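Local coordinates for protein hexameric cytochrome (Silicibacter pomeroyi, PDB 2OYY) that binds heme b through an axial tyrosine ligand in a small all-helical subunit that assembles into a hexamer, its physiological function being unknown, at residues L9-V22 with V60-W74. Residues are numbered along the deposited sequence; the frame is centred on the assembly and turned at random.
With HEM (protoporphyrin IX containing Fe), chain J.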
loop_
_atom_site.group_PDB
_atom_site.type_symbol
_atom_site.label_atom_id
_atom_site.label_comp_id
_atom_site.label_asym_id
_atom_site.label_seq_id
_atom_site.Cartn_x
_atom_site.Cartn_y
_atom_site.Cartn_z
ATOM N N LEU A 9 11.203 -8.410 -17.110
ATOM C CA LEU A 9 9.990 -7.688 -16.811
ATOM C C LEU A 9 9.525 -7.026 -18.080
ATOM O O LEU A 9 8.433 -6.459 -18.134
ATOM C CB LEU A 9 10.266 -6.596 -15.789
ATOM C CG LEU A 9 10.785 -6.921 -14.403
ATOM C CD1 LEU A 9 11.022 -5.580 -13.689
ATOM C CD2 LEU A 9 9.785 -7.801 -13.654
ATOM N N VAL A 10 10.365 -7.062 -19.100
ATOM C CA VAL A 10 9.986 -6.482 -20.380
ATOM C C VAL A 10 8.855 -7.335 -20.979
ATOM O O VAL A 10 8.945 -8.564 -21.048
ATOM C CB VAL A 10 11.185 -6.327 -21.320
ATOM C CG1 VAL A 10 10.769 -5.672 -22.619
ATOM C CG2 VAL A 10 12.283 -5.512 -20.631
ATOM N N THR A 11 7.780 -6.653 -21.363
ATOM C CA THR A 11 6.554 -7.264 -21.836
ATOM C C THR A 11 6.120 -6.564 -23.136
ATOM O O THR A 11 6.127 -5.335 -23.207
ATOM C CB THR A 11 5.471 -7.145 -20.733
ATOM O OG1 THR A 11 5.401 -8.362 -19.967
ATOM C CG2 THR A 11 4.138 -6.857 -21.326
ATOM N N ALA A 12 5.757 -7.349 -24.156
ATOM C CA ALA A 12 5.410 -6.805 -25.483
ATOM C C ALA A 12 4.204 -5.861 -25.467
ATOM O O ALA A 12 4.239 -4.792 -26.092
ATOM C CB ALA A 12 5.183 -7.934 -26.493
ATOM N N THR A 13 3.142 -6.258 -24.763
ATOM C CA THR A 13 1.962 -5.410 -24.642
ATOM C C THR A 13 1.596 -5.126 -23.188
ATOM O O THR A 13 1.853 -5.950 -22.317
ATOM C CB THR A 13 0.737 -6.018 -25.365
ATOM O OG1 THR A 13 0.263 -7.166 -24.650
ATOM C CG2 THR A 13 1.085 -6.397 -26.832
ATOM N N PRO A 14 0.982 -3.960 -22.911
ATOM C CA PRO A 14 0.469 -3.731 -21.559
ATOM C C PRO A 14 -0.300 -4.921 -21.007
ATOM O O PRO A 14 -0.166 -5.250 -19.844
ATOM C CB PRO A 14 -0.459 -2.537 -21.740
ATOM C CG PRO A 14 0.147 -1.774 -22.866
ATOM C CD PRO A 14 0.735 -2.806 -23.798
ATOM N N GLN A 15 -1.092 -5.561 -21.849
ATOM C CA GLN A 15 -1.834 -6.755 -21.478
ATOM C C GLN A 15 -0.930 -7.849 -20.919
ATOM O O GLN A 15 -1.212 -8.434 -19.855
ATOM C CB GLN A 15 -2.565 -7.287 -22.700
ATOM C CG GLN A 15 -3.673 -8.242 -22.395
ATOM C CD GLN A 15 -4.609 -8.374 -23.560
ATOM O OE1 GLN A 15 -5.074 -7.374 -24.090
ATOM N NE2 GLN A 15 -4.893 -9.610 -23.973
ATOM N N GLU A 16 0.157 -8.125 -21.635
ATOM C CA GLU A 16 1.109 -9.139 -21.200
ATOM C C GLU A 16 1.744 -8.754 -19.856
ATOM O O GLU A 16 2.194 -9.615 -19.109
ATOM C CB GLU A 16 2.188 -9.350 -22.263
ATOM C CG GLU A 16 1.796 -10.139 -23.514
ATOM C CD GLU A 16 3.012 -10.428 -24.418
ATOM O OE1 GLU A 16 2.822 -10.901 -25.574
ATOM O OE2 GLU A 16 4.168 -10.176 -23.976
ATOM N N GLY A 17 1.771 -7.460 -19.554
ATOM C CA GLY A 17 2.318 -6.964 -18.297
ATOM C C GLY A 17 1.417 -7.295 -17.119
ATOM O O GLY A 17 1.887 -7.708 -16.062
ATOM N N PHE A 18 0.112 -7.128 -17.310
ATOM C CA PHE A 18 -0.866 -7.476 -16.290
ATOM C C PHE A 18 -0.857 -8.976 -15.963
ATOM O O PHE A 18 -0.983 -9.366 -14.788
ATOM C CB PHE A 18 -2.271 -7.024 -16.720
ATOM C CG PHE A 18 -3.239 -6.970 -15.603
ATOM C CD1 PHE A 18 -3.377 -5.820 -14.861
ATOM C CD2 PHE A 18 -3.980 -8.085 -15.259
ATOM C CE1 PHE A 18 -4.255 -5.774 -13.779
ATOM C CE2 PHE A 18 -4.850 -8.060 -14.180
ATOM C CZ PHE A 18 -4.992 -6.900 -13.436
ATOM N N ASP A 19 -0.704 -9.817 -16.987
ATOM C CA ASP A 19 -0.573 -11.267 -16.768
ATOM C C ASP A 19 0.749 -11.585 -16.098
ATOM O O ASP A 19 0.845 -12.526 -15.321
ATOM C CB ASP A 19 -0.669 -12.048 -18.073
ATOM C CG ASP A 19 -1.986 -11.837 -18.780
ATOM O OD1 ASP A 19 -3.048 -12.099 -18.170
ATOM O OD2 ASP A 19 -1.939 -11.405 -19.957
ATOM N N LEU A 20 1.778 -10.804 -16.407
ATOM C CA LEU A 20 3.046 -10.988 -15.726
ATOM C C LEU A 20 2.885 -10.551 -14.281
ATOM O O LEU A 20 3.491 -11.135 -13.393
ATOM C CB LEU A 20 4.190 -10.230 -16.428
ATOM C CG LEU A 20 5.580 -10.318 -15.774
ATOM C CD1 LEU A 20 5.994 -11.746 -15.547
ATOM C CD2 LEU A 20 6.662 -9.572 -16.552
ATOM N N ALA A 21 2.053 -9.533 -14.058
ATOM C CA ALA A 21 1.778 -9.002 -12.715
ATOM C C ALA A 21 1.013 -10.002 -11.854
ATOM O O ALA A 21 1.315 -10.160 -10.667
ATOM C CB ALA A 21 1.016 -7.696 -12.792
ATOM N N VAL A 22 0.025 -10.671 -12.465
ATOM C CA VAL A 22 -0.734 -11.731 -11.790
ATOM C C VAL A 22 0.237 -12.864 -11.480
ATOM O O VAL A 22 0.159 -13.513 -10.414
ATOM C CB VAL A 22 -1.923 -12.268 -12.656
ATOM C CG1 VAL A 22 -2.687 -13.370 -11.913
ATOM C CG2 VAL A 22 -2.883 -11.143 -13.046
ATOM N N VAL A 60 -1.593 -7.501 -7.237
ATOM C CA VAL A 60 -1.326 -7.376 -8.663
ATOM C C VAL A 60 -1.235 -5.931 -9.132
ATOM O O VAL A 60 -0.558 -5.657 -10.112
ATOM C CB VAL A 60 -2.325 -8.186 -9.538
ATOM C CG1 VAL A 60 -3.445 -8.767 -8.698
ATOM C CG2 VAL A 60 -2.847 -7.347 -10.722
ATOM N N ALA A 61 -1.912 -5.023 -8.419
ATOM C CA ALA A 61 -1.842 -3.577 -8.657
ATOM C C ALA A 61 -0.442 -3.065 -8.388
ATOM O O ALA A 61 0.150 -2.367 -9.232
ATOM C CB ALA A 61 -2.858 -2.828 -7.803
ATOM N N THR A 62 0.100 -3.424 -7.226
ATOM C CA THR A 62 1.472 -3.067 -6.912
ATOM C C THR A 62 2.427 -3.581 -7.990
ATOM O O THR A 62 3.227 -2.822 -8.516
ATOM C CB THR A 62 1.888 -3.551 -5.526
ATOM O OG1 THR A 62 0.989 -2.996 -4.569
ATOM C CG2 THR A 62 3.271 -3.067 -5.195
ATOM N N HIS A 63 2.330 -4.859 -8.327
ATOM C CA HIS A 63 3.214 -5.440 -9.322
ATOM C C HIS A 63 3.054 -4.780 -10.694
ATOM O O HIS A 63 4.053 -4.419 -11.328
ATOM C CB HIS A 63 2.997 -6.949 -9.435
ATOM C CG HIS A 63 3.723 -7.738 -8.398
ATOM N ND1 HIS A 63 5.097 -7.751 -8.304
ATOM C CD2 HIS A 63 3.269 -8.549 -7.415
ATOM C CE1 HIS A 63 5.462 -8.542 -7.316
ATOM N NE2 HIS A 63 4.373 -9.039 -6.760
ATOM N N PHE A 64 1.810 -4.606 -11.139
ATOM C CA PHE A 64 1.590 -3.943 -12.410
ATOM C C PHE A 64 2.233 -2.561 -12.470
ATOM O O PHE A 64 2.606 -2.088 -13.535
ATOM C CB PHE A 64 0.114 -3.861 -12.761
ATOM C CG PHE A 64 -0.134 -3.435 -14.156
ATOM C CD1 PHE A 64 0.290 -4.222 -15.220
ATOM C CD2 PHE A 64 -0.766 -2.244 -14.420
ATOM C CE1 PHE A 64 0.066 -3.826 -16.541
ATOM C CE2 PHE A 64 -0.991 -1.832 -15.746
ATOM C CZ PHE A 64 -0.575 -2.629 -16.799
ATOM N N GLN A 65 2.384 -1.930 -11.323
ATOM C CA GLN A 65 3.014 -0.620 -11.253
ATOM C C GLN A 65 4.496 -0.757 -11.568
ATOM O O GLN A 65 5.067 0.070 -12.294
ATOM C CB GLN A 65 2.789 -0.023 -9.868
ATOM C CG GLN A 65 3.068 1.460 -9.695
ATOM C CD GLN A 65 2.401 1.970 -8.425
ATOM O OE1 GLN A 65 1.232 2.380 -8.463
ATOM N NE2 GLN A 65 3.111 1.890 -7.284
ATOM N N THR A 66 5.095 -1.832 -11.050
ATOM C CA THR A 66 6.512 -2.119 -11.250
ATOM C C THR A 66 6.820 -2.515 -12.684
ATOM O O THR A 66 7.824 -2.076 -13.240
ATOM C CB THR A 66 6.997 -3.247 -10.302
ATOM O OG1 THR A 66 6.529 -2.987 -8.970
ATOM C CG2 THR A 66 8.538 -3.368 -10.316
ATOM N N ILE A 67 5.970 -3.345 -13.286
ATOM C CA ILE A 67 6.210 -3.771 -14.665
ATOM C C ILE A 67 5.800 -2.749 -15.747
ATOM O O ILE A 67 6.336 -2.752 -16.855
ATOM C CB ILE A 67 5.690 -5.205 -14.965
ATOM C CG1 ILE A 67 4.954 -5.224 -16.290
ATOM C CG2 ILE A 67 4.777 -5.692 -13.878
ATOM C CD1 ILE A 67 5.295 -6.378 -17.101
ATOM N N ALA A 68 4.848 -1.887 -15.435
ATOM C CA ALA A 68 4.498 -0.827 -16.355
ATOM C C ALA A 68 5.704 0.085 -16.498
ATOM O O ALA A 68 6.095 0.444 -17.616
ATOM C CB ALA A 68 3.287 -0.054 -15.845
ATOM N N ALA A 69 6.306 0.429 -15.359
ATOM C CA ALA A 69 7.492 1.270 -15.332
ATOM C C ALA A 69 8.641 0.573 -16.024
ATOM O O ALA A 69 9.441 1.218 -16.692
ATOM C CB ALA A 69 7.878 1.640 -13.885
ATOM N N ALA A 70 8.725 -0.745 -15.870
ATOM C CA ALA A 70 9.791 -1.488 -16.540
ATOM C C ALA A 70 9.696 -1.321 -18.063
ATOM O O ALA A 70 10.702 -1.242 -18.754
ATOM C CB ALA A 70 9.769 -2.960 -16.132
ATOM N N ASN A 71 8.472 -1.236 -18.568
ATOM C CA ASN A 71 8.227 -1.068 -19.999
ATOM C C ASN A 71 8.034 0.381 -20.442
ATOM O O ASN A 71 7.556 0.626 -21.548
ATOM C CB ASN A 71 7.009 -1.898 -20.422
ATOM C CG ASN A 71 7.241 -3.368 -20.261
ATOM O OD1 ASN A 71 6.991 -3.945 -19.193
ATOM N ND2 ASN A 71 7.744 -3.994 -21.317
ATOM N N ASP A 72 8.413 1.332 -19.587
ATOM C CA ASP A 72 8.190 2.752 -19.847
ATOM C C ASP A 72 6.749 2.945 -20.319
ATOM O O ASP A 72 6.479 3.699 -21.267
ATOM C CB ASP A 72 9.199 3.283 -20.878
ATOM C CG ASP A 72 8.987 4.756 -21.201
ATOM O OD1 ASP A 72 9.447 5.204 -22.277
ATOM O OD2 ASP A 72 8.347 5.466 -20.382
ATOM N N TYR A 73 5.843 2.208 -19.666
ATOM C CA TYR A 73 4.396 2.295 -19.891
ATOM C C TYR A 73 3.960 1.993 -21.329
ATOM O O TYR A 73 2.956 2.531 -21.817
ATOM C CB TYR A 73 3.872 3.654 -19.412
ATOM C CG TYR A 73 4.287 3.981 -17.989
ATOM C CD1 TYR A 73 3.614 3.420 -16.892
ATOM C CD2 TYR A 73 5.347 4.852 -17.734
ATOM C CE1 TYR A 73 3.995 3.708 -15.600
ATOM C CE2 TYR A 73 5.735 5.150 -16.438
ATOM C CZ TYR A 73 5.056 4.570 -15.384
ATOM O OH TYR A 73 5.441 4.853 -14.103
ATOM N N TRP A 74 4.719 1.125 -21.998
ATOM C CA TRP A 74 4.404 0.649 -23.357
ATOM C C TRP A 74 4.096 1.738 -24.391
ATOM O O TRP A 74 4.630 2.852 -24.319
ATOM C CB TRP A 74 3.247 -0.335 -23.301
ATOM C CG TRP A 74 3.569 -1.600 -22.572
ATOM C CD1 TRP A 74 4.185 -2.707 -23.090
ATOM C CD2 TRP A 74 3.278 -1.905 -21.204
ATOM N NE1 TRP A 74 4.304 -3.677 -22.125
ATOM C CE2 TRP A 74 3.760 -3.212 -20.955
ATOM C CE3 TRP A 74 2.660 -1.204 -20.164
ATOM C CZ2 TRP A 74 3.634 -3.841 -19.700
ATOM C CZ3 TRP A 74 2.533 -1.830 -18.910
ATOM C CH2 TRP A 74 3.017 -3.141 -18.693
HETATM C CHA HEM J . -5.673 -19.906 -9.440
HETATM C CHB HEM J . -4.346 -15.314 -9.065
HETATM C CHC HEM J . -3.159 -16.027 -4.443
HETATM C CHD HEM J . -3.996 -20.771 -4.944
HETATM C C1A HEM J . -5.439 -18.597 -9.750
HETATM C C2A HEM J . -5.705 -17.970 -11.032
HETATM C C3A HEM J . -5.338 -16.688 -10.930
HETATM C C4A HEM J . -4.829 -16.484 -9.583
HETATM C CMA HEM J . -5.425 -15.598 -12.024
HETATM C CAA HEM J . -6.316 -18.686 -12.263
HETATM C CBA HEM J . -7.830 -18.872 -12.070
HETATM C CGA HEM J . -8.447 -19.587 -13.255
HETATM O O1A HEM J . -8.107 -19.274 -14.424
HETATM O O2A HEM J . -9.286 -20.489 -13.036
HETATM C C1B HEM J . -3.894 -15.115 -7.783
HETATM C C2B HEM J . -3.345 -13.876 -7.289
HETATM C C3B HEM J . -3.015 -14.063 -6.002
HETATM C C4B HEM J . -3.343 -15.431 -5.661
HETATM C CMB HEM J . -3.186 -12.589 -8.135
HETATM C CAB HEM J . -2.397 -13.020 -5.042
HETATM C CBB HEM J . -1.149 -13.172 -4.588
HETATM C C1C HEM J . -3.306 -17.371 -4.178
HETATM C C2C HEM J . -3.093 -17.993 -2.896
HETATM C C3C HEM J . -3.317 -19.306 -3.025
HETATM C C4C HEM J . -3.679 -19.553 -4.404
HETATM C CMC HEM J . -2.680 -17.221 -1.626
HETATM C CAC HEM J . -3.248 -20.387 -1.933
HETATM C CBC HEM J . -2.102 -20.725 -1.369
HETATM C C1D HEM J . -4.516 -20.972 -6.202
HETATM C C2D HEM J . -4.855 -22.265 -6.748
HETATM C C3D HEM J . -5.361 -21.985 -8.134
HETATM C C4D HEM J . -5.295 -20.558 -8.299
HETATM C CMD HEM J . -4.734 -23.655 -6.107
HETATM C CAD HEM J . -5.872 -23.039 -9.134
HETATM C CBD HEM J . -7.374 -23.098 -8.856
HETATM C CGD HEM J . -8.081 -24.087 -9.734
HETATM O O1D HEM J . -7.824 -25.305 -9.527
HETATM O O2D HEM J . -8.892 -23.646 -10.605
HETATM N NA HEM J . -4.911 -17.660 -8.889
HETATM N NB HEM J . -3.879 -16.045 -6.762
HETATM N NC HEM J . -3.668 -18.354 -5.086
HETATM N ND HEM J . -4.792 -19.983 -7.146
HETATM FE FE HEM J . -4.499 -17.923 -6.939
#
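Trp74 lays one face of its indole over Pro14, and with this contact begins the packing of the first turns of helix 14-32 against the end of helix 50-70 in the all-helical HTHP subunit, a worked example of two helices meeting at 132° with small residues at the crossing. Pro14 CA stands 3.4 Å from the centroid of the Trp74 six-membered ring, close to the ring normal, a CH-pi contact, while CG and CD of the proline ring reach toward CG of the indole. Asn71 CB lies against the opposite face, so the indole is sandwiched. Its NE1 donates to Thr11 O at 2.7 Å; the bond is bent, and the nitrogen sits above the carbonyl plane. With CG beside the backbone N (chi1 -65°), Trp74 turns back over the start of helix 14-32, which Thr13 N-caps by accepting from Glu16 N. Past the Schellman motif at the end of helix 50-70, the C-terminal tail is thereby held to the loop before the other helix.

Further along, Gly17 lets Ile67 come close to the backbone, and Ile67 CD1 also meets Leu20 CD2 at 3.5 Å. Ala21 is a knob in a hole formed by Val60, His63, Phe64 and Ile67, its CB 3.9 Å from Phe64 CB. Phe18 directs its edge at one face of Phe64, the ring centroids 5.5 Å apart and the planes at 60°. Trp5 of a neighbouring subunit makes another edge-to-face pair with Phe18, tying this helix pair into the hexamer. At the heme end, Val60 divides its branches: CG2 touches Phe18 CZ at 3.5 Å, whereas CG1 faces the porphyrin methyl CMB. Val22 also lines the pocket here, its CG1 3.5 Å from the heme methyl CMA.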